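Long-range contact in putative curved DNA-binding protein (Chaetomium thermophilum var. thermophilum DSM 1495, PDB 4IPA), which is a thermophilic Arx1 of the methionine aminopeptidase-like M24 family, linked to ribosome biogenesis, and may bind DNA: residues 253-267 with 332-346. Numbering follows the deposited sequence.
Sequences VEVGCSLGSGKVKQF and EVTGDKDNAPVCRLL
Strands 253-258 and 342-346 pair antiparallel, with axes 4.7 Å apart. Val255 and Leu345 exchange both backbone hydrogen bonds, as do Cys257 and Cys343. Leu259 N then bonds to Pro341 O. Beyond the loop 259-263 of one segment and before the type I turn Asp336 to Asn339 of the other, strands 264-266 and 334-336 also pair antiparallel, more strongly twisted at 136°, with Lys265 and Gly335 as the hydrogen-bonded pair.

Asp336 joins the two halves. Its CG lies anti to the backbone N (chi1 -176°), which brings the carboxylate back to Ser258. Ser258 OG donates to Asp336 OD1 over 2.6 Å, from above the carboxylate plane. The same OG accepts from Gly260 N, forming an ST turn. Asp336 OD2 takes the N-H of Ala340. One water bridges Asp336 OD1 and Lys263 O; a second, which accepts from Lys263 N, lies close to the same Asp336 oxygen. Asp338 OD2 accepts from Ser261 N and, on its syn lone pair, from Ser261 OG at 2.6 Å. Its OD1 forms a salt bridge with Lys337 NZ.

On the long strands, Arg344 NH1 makes a salt bridge with Glu254 OE2 at 3.0 Å. Its N-H comes from above the carboxylate plane, which is turned 58° from the guanidinium. The Phe267 ring meets Asp336 O edge-on, 3.6 Å from CZ. Val264 CG1 packs on Thr334 CB at 3.5 Å.

The long pair is two inner strands of the antiparallel sheet of the M24 "pita-bread" fold, with 210-220 beyond 250-258 and 355-360 beyond 342-352. Helix 148-167 packs on Val255, Cys257 and Cys343. Strand 127-136 touches Arg344 and Leu346. Lys263 reaches back to strand 210-220 through a salt bridge with Glu213.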
loop_
_atom_site.group_PDB
_atom_site.type_symbol
_atom_site.label_atom_id
_atom_site.label_comp_id
_atom_site.label_asym_id
_atom_site.label_seq_id
_atom_site.Cartn_x
_atom_site.Cartn_y
_atom_site.Cartn_z
ATOM N N VAL A 253 -2.191 -0.531 6.200
ATOM C CA VAL A 253 -1.897 0.821 6.631
ATOM C C VAL A 253 -0.949 1.522 5.660
ATOM O O VAL A 253 0.188 1.059 5.447
ATOM C CB VAL A 253 -1.255 0.839 8.036
ATOM C CG1 VAL A 253 -0.923 2.288 8.438
ATOM C CG2 VAL A 253 -2.177 0.159 9.077
ATOM N N GLU A 254 -1.422 2.627 5.080
ATOM C CA GLU A 254 -0.645 3.386 4.099
ATOM C C GLU A 254 -0.397 4.826 4.514
ATOM O O GLU A 254 -1.297 5.517 5.029
ATOM C CB GLU A 254 -1.313 3.394 2.716
ATOM C CG GLU A 254 -0.412 4.028 1.642
ATOM C CD GLU A 254 -1.026 4.102 0.250
ATOM O OE1 GLU A 254 -1.977 3.353 -0.038
ATOM O OE2 GLU A 254 -0.546 4.926 -0.567
ATOM N N VAL A 255 0.836 5.270 4.283
ATOM C CA VAL A 255 1.170 6.692 4.334
ATOM C C VAL A 255 1.891 7.110 3.061
ATOM O O VAL A 255 2.618 6.308 2.459
ATOM C CB VAL A 255 2.070 7.052 5.530
ATOM C CG1 VAL A 255 1.344 6.771 6.840
ATOM C CG2 VAL A 255 3.413 6.308 5.455
ATOM N N GLY A 256 1.691 8.366 2.668
ATOM C CA GLY A 256 2.429 8.942 1.562
ATOM C C GLY A 256 2.805 10.408 1.760
ATOM O O GLY A 256 2.039 11.218 2.294
ATOM N N CYS A 257 4.003 10.757 1.319
ATOM C CA CYS A 257 4.442 12.138 1.396
ATOM C C CYS A 257 4.893 12.648 0.042
ATOM O O CYS A 257 5.151 11.880 -0.890
ATOM C CB CYS A 257 5.554 12.290 2.421
ATOM S SG CYS A 257 4.965 12.147 4.102
ATOM N N SER A 258 4.972 13.959 -0.064
ATOM C CA SER A 258 5.322 14.590 -1.313
ATOM C C SER A 258 6.291 15.719 -1.032
ATOM O O SER A 258 6.195 16.383 0.008
ATOM C CB SER A 258 4.052 15.136 -1.976
ATOM O OG SER A 258 4.356 15.927 -3.097
ATOM N N LEU A 259 7.238 15.922 -1.946
ATOM C CA LEU A 259 8.088 17.103 -1.886
ATOM C C LEU A 259 7.311 18.330 -2.365
ATOM O O LEU A 259 7.750 19.463 -2.181
ATOM C CB LEU A 259 9.385 16.907 -2.681
ATOM C CG LEU A 259 10.546 16.336 -1.865
ATOM C CD1 LEU A 259 11.702 15.931 -2.766
ATOM C CD2 LEU A 259 11.009 17.330 -0.778
ATOM N N GLY A 260 6.144 18.099 -2.962
ATOM C CA GLY A 260 5.263 19.176 -3.378
ATOM C C GLY A 260 4.133 19.391 -2.392
ATOM O O GLY A 260 4.286 19.106 -1.213
ATOM N N SER A 261 2.992 19.871 -2.882
ATOM C CA SER A 261 1.862 20.236 -2.036
ATOM C C SER A 261 1.137 19.022 -1.450
ATOM O O SER A 261 0.331 19.142 -0.520
ATOM C CB SER A 261 0.854 21.063 -2.845
ATOM O OG SER A 261 1.508 22.012 -3.664
ATOM N N GLY A 262 1.403 17.851 -1.998
ATOM C CA GLY A 262 0.658 16.680 -1.589
ATOM C C GLY A 262 -0.714 16.671 -2.235
ATOM O O GLY A 262 -1.615 15.985 -1.764
ATOM N N LYS A 263 -0.875 17.432 -3.318
ATOM C CA LYS A 263 -2.109 17.379 -4.089
ATOM C C LYS A 263 -2.007 16.336 -5.186
ATOM O O LYS A 263 -0.917 16.011 -5.667
ATOM C CB LYS A 263 -2.470 18.741 -4.687
ATOM C CG LYS A 263 -3.572 19.471 -3.931
ATOM C CD LYS A 263 -3.190 19.702 -2.496
ATOM C CE LYS A 263 -3.885 20.936 -1.913
ATOM N NZ LYS A 263 -5.358 20.777 -1.729
ATOM N N VAL A 264 -3.156 15.815 -5.581
ATOM C CA VAL A 264 -3.210 14.691 -6.492
ATOM C C VAL A 264 -3.871 15.156 -7.788
ATOM O O VAL A 264 -4.782 15.984 -7.771
ATOM C CB VAL A 264 -3.982 13.522 -5.842
ATOM C CG1 VAL A 264 -4.395 12.482 -6.868
ATOM C CG2 VAL A 264 -3.144 12.901 -4.749
ATOM N N LYS A 265 -3.416 14.631 -8.915
ATOM C CA LYS A 265 -4.011 15.010 -10.186
ATOM C C LYS A 265 -3.986 13.846 -11.185
ATOM O O LYS A 265 -3.037 13.048 -11.198
ATOM C CB LYS A 265 -3.252 16.225 -10.739
ATOM C CG LYS A 265 -3.703 16.695 -12.104
ATOM C CD LYS A 265 -2.496 17.077 -12.963
ATOM C CE LYS A 265 -2.083 18.538 -12.782
ATOM N NZ LYS A 265 -3.153 19.461 -13.286
ATOM N N GLN A 266 -5.007 13.754 -12.033
ATOM C CA GLN A 266 -5.046 12.677 -13.027
ATOM C C GLN A 266 -3.968 12.817 -14.111
ATOM O O GLN A 266 -3.801 13.881 -14.697
ATOM C CB GLN A 266 -6.427 12.558 -13.673
ATOM C CG GLN A 266 -6.556 11.312 -14.542
ATOM C CD GLN A 266 -7.963 11.073 -15.082
ATOM O OE1 GLN A 266 -8.909 11.794 -14.751
ATOM N NE2 GLN A 266 -8.103 10.048 -15.920
ATOM N N PHE A 267 -3.229 11.740 -14.356
ATOM C CA PHE A 267 -2.265 11.702 -15.454
ATOM C C PHE A 267 -2.824 10.907 -16.641
ATOM O O PHE A 267 -3.938 10.386 -16.576
ATOM C CB PHE A 267 -0.909 11.173 -14.976
ATOM C CG PHE A 267 -0.090 12.201 -14.240
ATOM C CD1 PHE A 267 -0.641 12.926 -13.193
ATOM C CD2 PHE A 267 1.224 12.463 -14.604
ATOM C CE1 PHE A 267 0.104 13.895 -12.515
ATOM C CE2 PHE A 267 1.978 13.434 -13.927
ATOM C CZ PHE A 267 1.415 14.138 -12.877
ATOM N N GLU A 332 -7.853 5.062 -11.301
ATOM C CA GLU A 332 -7.323 6.016 -12.258
ATOM C C GLU A 332 -5.882 6.326 -11.961
ATOM O O GLU A 332 -5.455 6.294 -10.815
ATOM C CB GLU A 332 -8.144 7.314 -12.281
ATOM C CG GLU A 332 -9.100 7.407 -13.489
ATOM C CD GLU A 332 -8.386 7.217 -14.860
ATOM O OE1 GLU A 332 -7.151 7.455 -14.945
ATOM O OE2 GLU A 332 -9.065 6.833 -15.850
ATOM N N VAL A 333 -5.138 6.608 -13.018
ATOM C CA VAL A 333 -3.755 7.003 -12.907
ATOM C C VAL A 333 -3.640 8.428 -12.357
ATOM O O VAL A 333 -4.122 9.378 -12.960
ATOM C CB VAL A 333 -3.083 6.939 -14.277
ATOM C CG1 VAL A 333 -1.611 7.256 -14.148
ATOM C CG2 VAL A 333 -3.298 5.562 -14.883
ATOM N N THR A 334 -3.005 8.562 -11.202
ATOM C CA THR A 334 -2.784 9.870 -10.614
ATOM C C THR A 334 -1.335 10.000 -10.184
ATOM O O THR A 334 -0.635 9.002 -9.976
ATOM C CB THR A 334 -3.677 10.122 -9.387
ATOM O OG1 THR A 334 -3.211 9.327 -8.294
ATOM C CG2 THR A 334 -5.142 9.785 -9.690
ATOM N N GLY A 335 -0.895 11.245 -10.054
ATOM C CA GLY A 335 0.461 11.557 -9.651
ATOM C C GLY A 335 0.477 12.914 -8.966
ATOM O O GLY A 335 -0.552 13.586 -8.854
ATOM N N ASP A 336 1.646 13.317 -8.495
ATOM C CA ASP A 336 1.755 14.568 -7.764
ATOM C C ASP A 336 1.336 15.748 -8.648
ATOM O O ASP A 336 1.817 15.888 -9.774
ATOM C CB ASP A 336 3.178 14.761 -7.222
ATOM C CG ASP A 336 3.302 15.998 -6.382
ATOM O OD1 ASP A 336 2.912 15.927 -5.206
ATOM O OD2 ASP A 336 3.736 17.050 -6.906
ATOM N N LYS A 337 0.443 16.586 -8.130
ATOM C CA LYS A 337 -0.103 17.693 -8.909
ATOM C C LYS A 337 1.009 18.631 -9.370
ATOM O O LYS A 337 0.931 19.207 -10.448
ATOM C CB LYS A 337 -1.166 18.464 -8.108
ATOM C CG LYS A 337 -1.749 19.692 -8.824
ATOM C CD LYS A 337 -0.970 20.981 -8.526
ATOM C CE LYS A 337 -1.128 21.408 -7.049
ATOM N NZ LYS A 337 -0.299 22.609 -6.695
ATOM N N ASP A 338 2.057 18.749 -8.566
ATOM C CA ASP A 338 3.179 19.619 -8.904
ATOM C C ASP A 338 4.258 18.869 -9.685
ATOM O O ASP A 338 5.287 19.442 -10.025
ATOM C CB ASP A 338 3.793 20.212 -7.621
ATOM C CG ASP A 338 2.802 21.051 -6.834
ATOM O OD1 ASP A 338 2.123 21.905 -7.457
ATOM O OD2 ASP A 338 2.693 20.848 -5.599
ATOM N N ASN A 339 4.024 17.585 -9.952
ATOM C CA ASN A 339 5.012 16.748 -10.624
ATOM C C ASN A 339 6.263 16.572 -9.784
ATOM O O ASN A 339 7.345 16.331 -10.307
ATOM C CB ASN A 339 5.356 17.309 -12.002
ATOM C CG ASN A 339 4.301 16.982 -13.041
ATOM O OD1 ASN A 339 4.525 16.147 -13.921
ATOM N ND2 ASN A 339 3.137 17.619 -12.933
ATOM N N ALA A 340 6.094 16.679 -8.471
ATOM C CA ALA A 340 7.168 16.458 -7.518
ATOM C C ALA A 340 7.231 14.985 -7.099
ATOM O O ALA A 340 6.249 14.257 -7.200
ATOM C CB ALA A 340 6.945 17.330 -6.314
ATOM N N PRO A 341 8.398 14.536 -6.634
ATOM C CA PRO A 341 8.571 13.158 -6.167
ATOM C C PRO A 341 7.713 12.839 -4.953
ATOM O O PRO A 341 7.463 13.713 -4.120
ATOM C CB PRO A 341 10.049 13.113 -5.772
ATOM C CG PRO A 341 10.681 14.137 -6.658
ATOM C CD PRO A 341 9.675 15.257 -6.688
ATOM N N VAL A 342 7.261 11.593 -4.871
ATOM C CA VAL A 342 6.485 11.127 -3.739
ATOM C C VAL A 342 7.099 9.870 -3.155
ATOM O O VAL A 342 7.833 9.147 -3.833
ATOM C CB VAL A 342 5.013 10.845 -4.105
ATOM C CG1 VAL A 342 4.383 12.077 -4.745
ATOM C CG2 VAL A 342 4.906 9.616 -5.009
ATOM N N CYS A 343 6.798 9.633 -1.885
ATOM C CA CYS A 343 7.283 8.476 -1.167
ATOM C C CYS A 343 6.090 7.799 -0.482
ATOM O O CYS A 343 5.225 8.482 0.052
ATOM C CB CYS A 343 8.328 8.940 -0.153
ATOM S SG CYS A 343 9.115 7.640 0.796
ATOM N N ARG A 344 6.029 6.468 -0.518
ATOM C CA ARG A 344 4.894 5.734 0.071
ATOM C C ARG A 344 5.334 4.476 0.816
ATOM O O ARG A 344 6.285 3.782 0.422
ATOM C CB ARG A 344 3.851 5.341 -0.998
ATOM C CG ARG A 344 3.281 6.513 -1.808
ATOM C CD ARG A 344 2.031 6.111 -2.625
ATOM N NE ARG A 344 2.327 5.054 -3.585
ATOM C CZ ARG A 344 1.962 3.780 -3.442
ATOM N NH1 ARG A 344 1.257 3.387 -2.378
ATOM N NH2 ARG A 344 2.290 2.901 -4.373
ATOM N N LEU A 345 4.651 4.192 1.911
ATOM C CA LEU A 345 4.811 2.914 2.588
ATOM C C LEU A 345 3.444 2.303 2.834
ATOM O O LEU A 345 2.463 3.010 3.054
ATOM C CB LEU A 345 5.528 3.097 3.916
ATOM C CG LEU A 345 6.971 3.601 3.827
ATOM C CD1 LEU A 345 7.410 4.194 5.178
ATOM C CD2 LEU A 345 7.890 2.473 3.376
ATOM N N LEU A 346 3.388 0.980 2.813
ATOM C CA LEU A 346 2.148 0.280 3.044
ATOM C C LEU A 346 2.519 -0.975 3.817
ATOM O O LEU A 346 3.357 -1.779 3.387
ATOM C CB LEU A 346 1.424 -0.049 1.723
ATOM C CG LEU A 346 -0.108 -0.206 1.805
ATOM C CD1 LEU A 346 -0.819 -0.182 0.420
ATOM C CD2 LEU A 346 -0.497 -1.456 2.592
HETATM O O HOH W 1 1.064 14.389 -3.891
HETATM O O HOH W 2 1.427 17.987 -5.062
#